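Local coordinates for penicillin binding protein 2X (Streptococcus thermophilus, PDB 5U47), which probably acts as a transpeptidase that cross-links peptides of adjacent glycan strands in septal peptidoglycan, and is the kind of enzyme beta-lactams inactivate by acylation, at residues T221-L226 against M570-T575; L302-N307 against Q364-K369; A509-E514 against V547-T552. The protein carries 1 engineered substitution. All coordinates share one frame; numbering follows the deposited sequence. Where two conformers were deposited one is given.

Contact 1 of 3, residues T221-L226 against M570-T575; sequences TLSAPL and MSMGAT
Met572 reaches across to Ser223, Pro225 and Leu226 with the last two atoms of its side chain. Its CG stands anti to the carbonyl carbon (chi1 -70°), and the chain then runs straight until it bends at the sulfur (chi3 71°), which turns CE toward the start of helix 224-241. There the methyl is closest to Ser223, with Met572 CE 3.2 Å from Ser223 OG, a tight approach. The Met572 chain crosses the proline ring at about a right angle, with Met572 CE 3.8 Å from Pro225 CB. Met572 SD lies 4.2 Å from Leu226 CB, so the sulfur and its methyl rest on different residues of the same helical turn.

Ser223 is the N-cap of that turn: its OG accepts a weak but nearly straight bond from Leu226 N (3.5 Å, 164°). A water modelled unusually close to the same hydroxyl may link it weakly to Thr575 O, a doubtful bridge. Leu226 also touches Leu259 and Ala260 of strand 258-264, placing the contact beside the five-stranded sheet. The first turn of helix 224-241 thus meets the end of helix 558-572; terminal helices of the transpeptidase domain packed against its central sheet are characteristic of the serine beta-lactamase-like fold.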
loop_
_atom_site.group_PDB
_atom_site.type_symbol
_atom_site.label_atom_id
_atom_site.label_comp_id
_atom_site.label_asym_id
_atom_site.label_seq_id
_atom_site.Cartn_x
_atom_site.Cartn_y
_atom_site.Cartn_z
ATOM N N THR A 221 -4.587 7.811 -1.301
ATOM C CA THR A 221 -5.634 7.967 -0.294
ATOM C C THR A 221 -5.102 8.575 0.993
ATOM O O THR A 221 -5.879 8.921 1.888
ATOM C CB THR A 221 -6.252 6.589 0.052
ATOM O OG1 THR A 221 -5.205 5.686 0.384
ATOM C CG2 THR A 221 -7.018 6.059 -1.123
ATOM N N LEU A 222 -3.777 8.691 1.105
ATOM C CA LEU A 222 -3.156 9.225 2.325
ATOM C C LEU A 222 -3.561 10.666 2.638
ATOM O O LEU A 222 -3.845 11.444 1.755
ATOM C CB LEU A 222 -1.627 9.183 2.253
ATOM C CG LEU A 222 -0.863 7.878 2.051
ATOM C CD1 LEU A 222 0.629 8.190 2.060
ATOM C CD2 LEU A 222 -1.184 6.824 3.091
ATOM N N SER A 223 -3.635 10.959 3.932
ATOM C CA SER A 223 -3.865 12.287 4.453
ATOM C C SER A 223 -2.533 12.746 4.996
ATOM O O SER A 223 -2.075 12.220 6.030
ATOM C CB SER A 223 -4.868 12.227 5.586
ATOM O OG SER A 223 -4.928 13.458 6.285
ATOM N N ALA A 224 -1.883 13.688 4.312
ATOM C CA ALA A 224 -0.586 14.174 4.799
ATOM C C ALA A 224 -0.580 14.636 6.255
ATOM O O ALA A 224 0.343 14.266 6.996
ATOM C CB ALA A 224 0.016 15.228 3.866
ATOM N N PRO A 225 -1.605 15.414 6.695
ATOM C CA PRO A 225 -1.630 15.829 8.105
ATOM C C PRO A 225 -1.669 14.652 9.074
ATOM O O PRO A 225 -0.927 14.624 10.069
ATOM C CB PRO A 225 -2.937 16.649 8.221
ATOM C CG PRO A 225 -3.232 17.109 6.826
ATOM C CD PRO A 225 -2.658 16.075 5.904
ATOM N N LEU A 226 -2.527 13.674 8.788
ATOM C CA LEU A 226 -2.640 12.508 9.654
ATOM C C LEU A 226 -1.354 11.699 9.613
ATOM O O LEU A 226 -0.870 11.238 10.650
ATOM C CB LEU A 226 -3.806 11.615 9.233
ATOM C CG LEU A 226 -4.061 10.416 10.147
ATOM C CD1 LEU A 226 -4.445 10.905 11.530
ATOM C CD2 LEU A 226 -5.146 9.523 9.575
ATOM N N MET A 570 -10.438 11.673 14.058
ATOM C CA MET A 570 -11.795 12.126 14.377
ATOM C C MET A 570 -11.913 13.657 14.324
ATOM O O MET A 570 -12.915 14.179 13.845
ATOM C CB MET A 570 -12.251 11.606 15.744
ATOM C CG MET A 570 -12.483 10.106 15.803
ATOM S SD MET A 570 -13.849 9.508 14.779
ATOM C CE MET A 570 -15.262 10.155 15.653
ATOM N N SER A 571 -10.889 14.377 14.785
ATOM C CA SER A 571 -10.949 15.835 14.787
ATOM C C SER A 571 -10.920 16.444 13.371
ATOM O O SER A 571 -11.358 17.578 13.194
ATOM C CB SER A 571 -9.800 16.438 15.605
ATOM O OG SER A 571 -8.571 16.270 14.911
ATOM N N MET A 572 -10.421 15.699 12.377
ATOM C CA MET A 572 -10.296 16.229 11.009
ATOM C C MET A 572 -11.606 16.357 10.231
ATOM O O MET A 572 -11.788 17.343 9.501
ATOM C CB MET A 572 -9.250 15.448 10.222
ATOM C CG MET A 572 -7.847 15.739 10.736
ATOM S SD MET A 572 -6.551 14.712 10.018
ATOM C CE MET A 572 -6.492 15.378 8.356
ATOM N N GLY A 573 -12.510 15.392 10.375
ATOM C CA GLY A 573 -13.822 15.479 9.716
ATOM C C GLY A 573 -13.757 15.471 8.199
ATOM O O GLY A 573 -13.191 14.559 7.602
ATOM N N ALA A 574 -14.318 16.514 7.590
ATOM C CA ALA A 574 -14.368 16.660 6.132
ATOM C C ALA A 574 -13.003 16.731 5.432
ATOM O O ALA A 574 -12.948 16.746 4.204
ATOM C CB ALA A 574 -15.202 17.883 5.762
ATOM N N THR A 575 -11.911 16.802 6.188
ATOM C CA THR A 575 -10.594 16.811 5.552
ATOM C C THR A 575 -10.227 15.379 5.138
ATOM O O THR A 575 -9.568 15.178 4.109
ATOM C CB THR A 575 -9.507 17.418 6.464
ATOM O OG1 THR A 575 -9.942 18.693 6.953
ATOM C CG2 THR A 575 -8.203 17.607 5.702
HETATM O O HOH W 1 -6.317 14.949 4.809
#

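Contact 2 of 3, residues L302-N307 against Q364-K369; sequences LSAAIN and QAMGDK
Along residues 302-307 of helix 297-308, Ala304 is the first to meet Met366, and it does so with its methyl: Ala304 CB lies 4.1 Å from Met366 SD. Its CB points toward the facing segment, and Trp371 and Tyr374 of helix 368-377 touch the same methyl. The terminal methyl of the methionine then lies over the backbone, with Met366 CE 4.0 Å from Ala304 C.

At Ala305 the contact is closer. Met366 CE lies 3.5 Å from Ala305 N and 3.7 Å from Ala305 CB, so the methyl rests on both the main chain and the side chain of this residue. Here the backbones also come nearest, with Ala305 CA and Met366 CA 6.8 Å apart, a short spacing consistent with the two small alanines on this face. Met366 holds CG between its backbone N and carbonyl carbon (chi1 72°); a second bend, at chi3 (80°), lays CE over Ala305. Leu301, Asn308 and Trp371 also touch the methionine, consistent with its buried setting.

At Ile306 the side chain points away from Met366 and packs on helix 463-478. Asn307 is held by Tyr374 and Ser462. On the partner side, Gly367 follows helix 356-366 with positive phi (96°) and occupies the N-cap position of helix 368-377. This packing joins helices of the transpeptidase domain's helical part, in which helix 297-308 probably carries, near its start, the lysine of the family's SxxK active-site motif (Ser295, Lys298).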
loop_
_atom_site.group_PDB
_atom_site.type_symbol
_atom_site.label_atom_id
_atom_site.label_comp_id
_atom_site.label_asym_id
_atom_site.label_seq_id
_atom_site.Cartn_x
_atom_site.Cartn_y
_atom_site.Cartn_z
ATOM N N LEU A 302 -14.292 -15.113 16.811
ATOM C CA LEU A 302 -15.495 -14.740 17.521
ATOM C C LEU A 302 -16.637 -14.415 16.569
ATOM O O LEU A 302 -17.769 -14.835 16.815
ATOM C CB LEU A 302 -15.234 -13.543 18.434
ATOM C CG LEU A 302 -16.429 -13.036 19.247
ATOM C CD1 LEU A 302 -16.946 -14.112 20.183
ATOM C CD2 LEU A 302 -16.052 -11.802 20.040
ATOM N N SER A 303 -16.345 -13.681 15.490
ATOM C CA SER A 303 -17.396 -13.323 14.523
ATOM C C SER A 303 -17.991 -14.569 13.879
ATOM O O SER A 303 -19.192 -14.616 13.619
ATOM C CB SER A 303 -16.894 -12.374 13.431
ATOM O OG SER A 303 -16.002 -13.004 12.528
ATOM N N ALA A 304 -17.134 -15.552 13.610
ATOM C CA ALA A 304 -17.555 -16.817 13.004
ATOM C C ALA A 304 -18.419 -17.625 13.975
ATOM O O ALA A 304 -19.446 -18.193 13.593
ATOM C CB ALA A 304 -16.345 -17.628 12.570
ATOM N N ALA A 305 -17.993 -17.675 15.234
ATOM C CA ALA A 305 -18.751 -18.384 16.259
ATOM C C ALA A 305 -20.139 -17.776 16.403
ATOM O O ALA A 305 -21.132 -18.508 16.525
ATOM C CB ALA A 305 -18.019 -18.352 17.593
ATOM N N ILE A 306 -20.219 -16.447 16.388
ATOM C CA ILE A 306 -21.515 -15.771 16.515
ATOM C C ILE A 306 -22.362 -16.041 15.277
ATOM O O ILE A 306 -23.550 -16.375 15.391
ATOM C CB ILE A 306 -21.355 -14.261 16.770
ATOM C CG1 ILE A 306 -20.715 -14.045 18.153
ATOM C CG2 ILE A 306 -22.713 -13.560 16.688
ATOM C CD1 ILE A 306 -20.291 -12.618 18.436
ATOM N N ASN A 307 -21.739 -15.922 14.105
ATOM C CA ASN A 307 -22.422 -16.160 12.830
ATOM C C ASN A 307 -22.884 -17.634 12.667
ATOM O O ASN A 307 -23.898 -17.892 12.040
ATOM C CB ASN A 307 -21.528 -15.793 11.648
ATOM C CG ASN A 307 -22.327 -15.535 10.393
ATOM O OD1 ASN A 307 -23.108 -14.584 10.341
ATOM N ND2 ASN A 307 -22.136 -16.361 9.376
ATOM N N GLN A 364 -13.524 -25.695 18.254
ATOM C CA GLN A 364 -13.938 -27.105 18.289
ATOM C C GLN A 364 -15.460 -27.252 18.218
ATOM O O GLN A 364 -15.962 -28.206 17.640
ATOM C CB GLN A 364 -13.400 -27.801 19.544
ATOM C CG GLN A 364 -11.883 -27.952 19.577
ATOM C CD GLN A 364 -11.379 -28.666 20.821
ATOM O OE1 GLN A 364 -12.155 -29.107 21.669
ATOM N NE2 GLN A 364 -10.067 -28.782 20.931
ATOM N N ALA A 365 -16.176 -26.287 18.794
ATOM C CA ALA A 365 -17.653 -26.292 18.803
ATOM C C ALA A 365 -18.236 -26.059 17.419
ATOM O O ALA A 365 -19.304 -26.561 17.109
ATOM C CB ALA A 365 -18.187 -25.237 19.763
ATOM N N MET A 366 -17.559 -25.265 16.599
ATOM C CA MET A 366 -18.038 -25.052 15.241
ATOM C C MET A 366 -17.443 -26.153 14.361
ATOM O O MET A 366 -18.070 -26.584 13.406
ATOM C CB MET A 366 -17.743 -23.625 14.737
ATOM C CG MET A 366 -16.313 -23.284 14.409
ATOM S SD MET A 366 -16.191 -21.552 13.849
ATOM C CE MET A 366 -16.226 -20.675 15.412
ATOM N N GLY A 367 -16.247 -26.623 14.723
ATOM C CA GLY A 367 -15.564 -27.694 13.983
ATOM C C GLY A 367 -14.553 -27.171 12.981
ATOM O O GLY A 367 -14.675 -26.032 12.486
ATOM N N ASP A 368 -13.556 -28.006 12.681
ATOM C CA ASP A 368 -12.477 -27.663 11.742
ATOM C C ASP A 368 -12.953 -27.252 10.363
ATOM O O ASP A 368 -12.489 -26.262 9.823
ATOM C CB ASP A 368 -11.496 -28.834 11.574
ATOM C CG ASP A 368 -10.544 -28.995 12.760
ATOM O OD1 ASP A 368 -10.691 -28.285 13.784
ATOM O OD2 ASP A 368 -9.630 -29.841 12.654
ATOM N N LYS A 369 -13.864 -28.027 9.792
ATOM C CA LYS A 369 -14.378 -27.751 8.447
ATOM C C LYS A 369 -15.005 -26.353 8.352
ATOM O O LYS A 369 -14.701 -25.577 7.414
ATOM C CB LYS A 369 -15.393 -28.827 8.061
ATOM C CG LYS A 369 -16.176 -28.587 6.791
ATOM C CD LYS A 369 -17.187 -29.708 6.606
ATOM C CE LYS A 369 -18.223 -29.381 5.546
ATOM N NZ LYS A 369 -17.605 -29.000 4.253
#

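Contact 3 of 3, residues A509-E514 against V547-T552; sequences AQVPDE and VQEPKT
Val511 places one methyl against the polar ends of Gln548 and Glu549: Val511 CG1 is 3.8 Å from Gln548 NE2 and 4.1 Å from Glu549 OE2. CG1 stands anti to the backbone N (chi1 176°), and both longer side chains, extended beyond CG, cross the valine at about a right angle. Their ends are tied to each other, Gln548 NE2 donating to Glu549 OE2 at 3.0 Å with an N-H...O angle of 154°. The donor approaches Glu549 OE2 on its anti side, 26° out of the carboxylate plane. Lys520 forms a salt bridge to the same oxygen, and Asn245 bonds Gln548 OE1, so outside partners help to fix the pair.

The segments leave the antiparallel five-stranded sheet of the transpeptidase domain at one end. Strands 503-510 and 541-548 flank strand 526-534 without pairing directly, which agrees with the 8.6 Å between Val511 CA and Gln548 CA. Strand 503-510 is one of the two edge strands, and probably carries the KSG form of the K(T/S)G motif of this family.

Past the valine the contact opens. Asp513 and Glu514 are poorly ordered and their side chains make no contact with 547-552, while Lys551 and Thr552 lead away on the solvent-exposed side.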
loop_
_atom_site.group_PDB
_atom_site.type_symbol
_atom_site.label_atom_id
_atom_site.label_comp_id
_atom_site.label_asym_id
_atom_site.label_seq_id
_atom_site.Cartn_x
_atom_site.Cartn_y
_atom_site.Cartn_z
ATOM N N ALA A 509 1.856 -12.786 19.796
ATOM C CA ALA A 509 2.075 -13.908 18.926
ATOM C C ALA A 509 3.471 -14.414 19.174
ATOM O O ALA A 509 4.431 -13.635 19.357
ATOM C CB ALA A 509 1.878 -13.524 17.460
ATOM N N GLN A 510 3.563 -15.731 19.170
ATOM C CA GLN A 510 4.816 -16.410 19.329
ATOM C C GLN A 510 5.545 -16.199 17.990
ATOM O O GLN A 510 4.903 -16.186 16.924
ATOM C CB GLN A 510 4.542 -17.902 19.579
ATOM C CG GLN A 510 5.338 -18.506 20.708
ATOM C CD GLN A 510 4.843 -18.058 22.073
ATOM O OE1 GLN A 510 3.804 -17.392 22.189
ATOM N NE2 GLN A 510 5.578 -18.436 23.123
ATOM N N VAL A 511 6.853 -15.987 18.037
ATOM C CA VAL A 511 7.637 -15.773 16.827
ATOM C C VAL A 511 8.534 -16.978 16.544
ATOM O O VAL A 511 9.189 -17.470 17.461
ATOM C CB VAL A 511 8.506 -14.506 16.924
ATOM C CG1 VAL A 511 9.389 -14.358 15.686
ATOM C CG2 VAL A 511 7.623 -13.277 17.088
ATOM N N PRO A 512 8.553 -17.463 15.278
ATOM C CA PRO A 512 9.429 -18.582 14.923
ATOM C C PRO A 512 10.899 -18.193 14.890
ATOM O O PRO A 512 11.234 -17.054 14.558
ATOM C CB PRO A 512 8.970 -18.964 13.508
ATOM C CG PRO A 512 7.596 -18.431 13.390
ATOM C CD PRO A 512 7.619 -17.155 14.175
ATOM N N ASP A 513 11.753 -19.151 15.225
ATOM C CA ASP A 513 13.196 -18.970 15.249
ATOM C C ASP A 513 13.731 -19.701 14.018
ATOM O O ASP A 513 13.289 -20.815 13.718
ATOM C CB ASP A 513 13.759 -19.576 16.546
ATOM C CG ASP A 513 15.157 -19.067 16.901
ATOM O OD1 ASP A 513 15.848 -18.480 16.039
ATOM O OD2 ASP A 513 15.562 -19.259 18.069
ATOM N N GLU A 514 14.668 -19.082 13.303
ATOM C CA GLU A 514 15.231 -19.691 12.088
ATOM C C GLU A 514 16.147 -20.873 12.403
ATOM O O GLU A 514 16.139 -21.881 11.692
ATOM C CB GLU A 514 15.995 -18.644 11.265
ATOM C CG GLU A 514 15.186 -17.397 10.917
ATOM C CD GLU A 514 13.919 -17.686 10.124
ATOM O OE1 GLU A 514 13.800 -18.776 9.518
ATOM O OE2 GLU A 514 13.039 -16.802 10.097
ATOM N N VAL A 547 4.355 -4.441 16.739
ATOM C CA VAL A 547 5.735 -4.250 17.142
ATOM C C VAL A 547 6.299 -5.649 17.420
ATOM O O VAL A 547 5.686 -6.450 18.153
ATOM C CB VAL A 547 5.904 -3.310 18.369
ATOM C CG1 VAL A 547 5.152 -3.818 19.577
ATOM C CG2 VAL A 547 7.383 -3.128 18.702
ATOM N N GLN A 548 7.439 -5.953 16.803
ATOM C CA GLN A 548 8.084 -7.231 16.963
ATOM C C GLN A 548 9.262 -7.123 17.931
ATOM O O GLN A 548 10.102 -6.219 17.825
ATOM C CB GLN A 548 8.550 -7.788 15.609
ATOM C CG GLN A 548 9.168 -9.180 15.705
ATOM C CD GLN A 548 9.491 -9.823 14.368
ATOM O OE1 GLN A 548 9.042 -9.377 13.331
ATOM N NE2 GLN A 548 10.291 -10.889 14.401
ATOM N N GLU A 549 9.294 -8.069 18.870
ATOM C CA GLU A 549 10.353 -8.210 19.865
ATOM C C GLU A 549 10.742 -6.915 20.576
ATOM O O GLU A 549 11.890 -6.482 20.515
ATOM C CB GLU A 549 11.568 -8.882 19.232
ATOM C CG GLU A 549 11.262 -10.276 18.708
ATOM C CD GLU A 549 12.378 -10.860 17.861
ATOM O OE1 GLU A 549 13.544 -10.798 18.286
ATOM O OE2 GLU A 549 12.081 -11.405 16.771
ATOM N N PRO A 550 9.773 -6.290 21.257
ATOM C CA PRO A 550 10.072 -5.105 22.032
ATOM C C PRO A 550 10.987 -5.451 23.220
ATOM O O PRO A 550 10.712 -6.421 23.924
ATOM C CB PRO A 550 8.700 -4.663 22.534
ATOM C CG PRO A 550 7.894 -5.915 22.590
ATOM C CD PRO A 550 8.368 -6.722 21.420
ATOM N N LYS A 551 12.082 -4.704 23.397
ATOM C CA LYS A 551 12.973 -4.900 24.552
ATOM C C LYS A 551 12.216 -4.654 25.845
ATOM O O LYS A 551 12.415 -5.371 26.822
ATOM C CB LYS A 551 14.172 -3.943 24.548
ATOM C CG LYS A 551 15.474 -4.479 23.981
ATOM C CD LYS A 551 15.432 -4.697 22.493
ATOM C CE LYS A 551 16.785 -5.171 21.986
ATOM N NZ LYS A 551 16.745 -5.510 20.535
ATOM N N THR A 552 11.387 -3.610 25.835
ATOM C CA THR A 552 10.579 -3.197 26.975
ATOM C C THR A 552 9.138 -3.230 26.513
ATOM O O THR A 552 8.826 -2.684 25.443
ATOM C CB THR A 552 10.932 -1.752 27.415
ATOM O OG1 THR A 552 12.346 -1.618 27.568
ATOM C CG2 THR A 552 10.256 -1.391 28.738
#

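Contact 2 is the buried one: all three touching residues are enclosed, and a methionine rests on two alanines. Contact 1 is partly buried and also relies on a methionine, but adds a capping serine. Contact 3 lies at the surface, where a valine methyl meets an amide and a carboxylate. Contact 1 lies beside the five-stranded sheet and contact 3 at the ends of two of its strands; helix 224-241 carries part of contact 1 and also touches Val547 and Pro550 of contact 3's second segment, although the nearest atoms of the two contacts are about 18 Å apart. Contact 2 joins helices alone, its centre about 28 Å from that of contact 3.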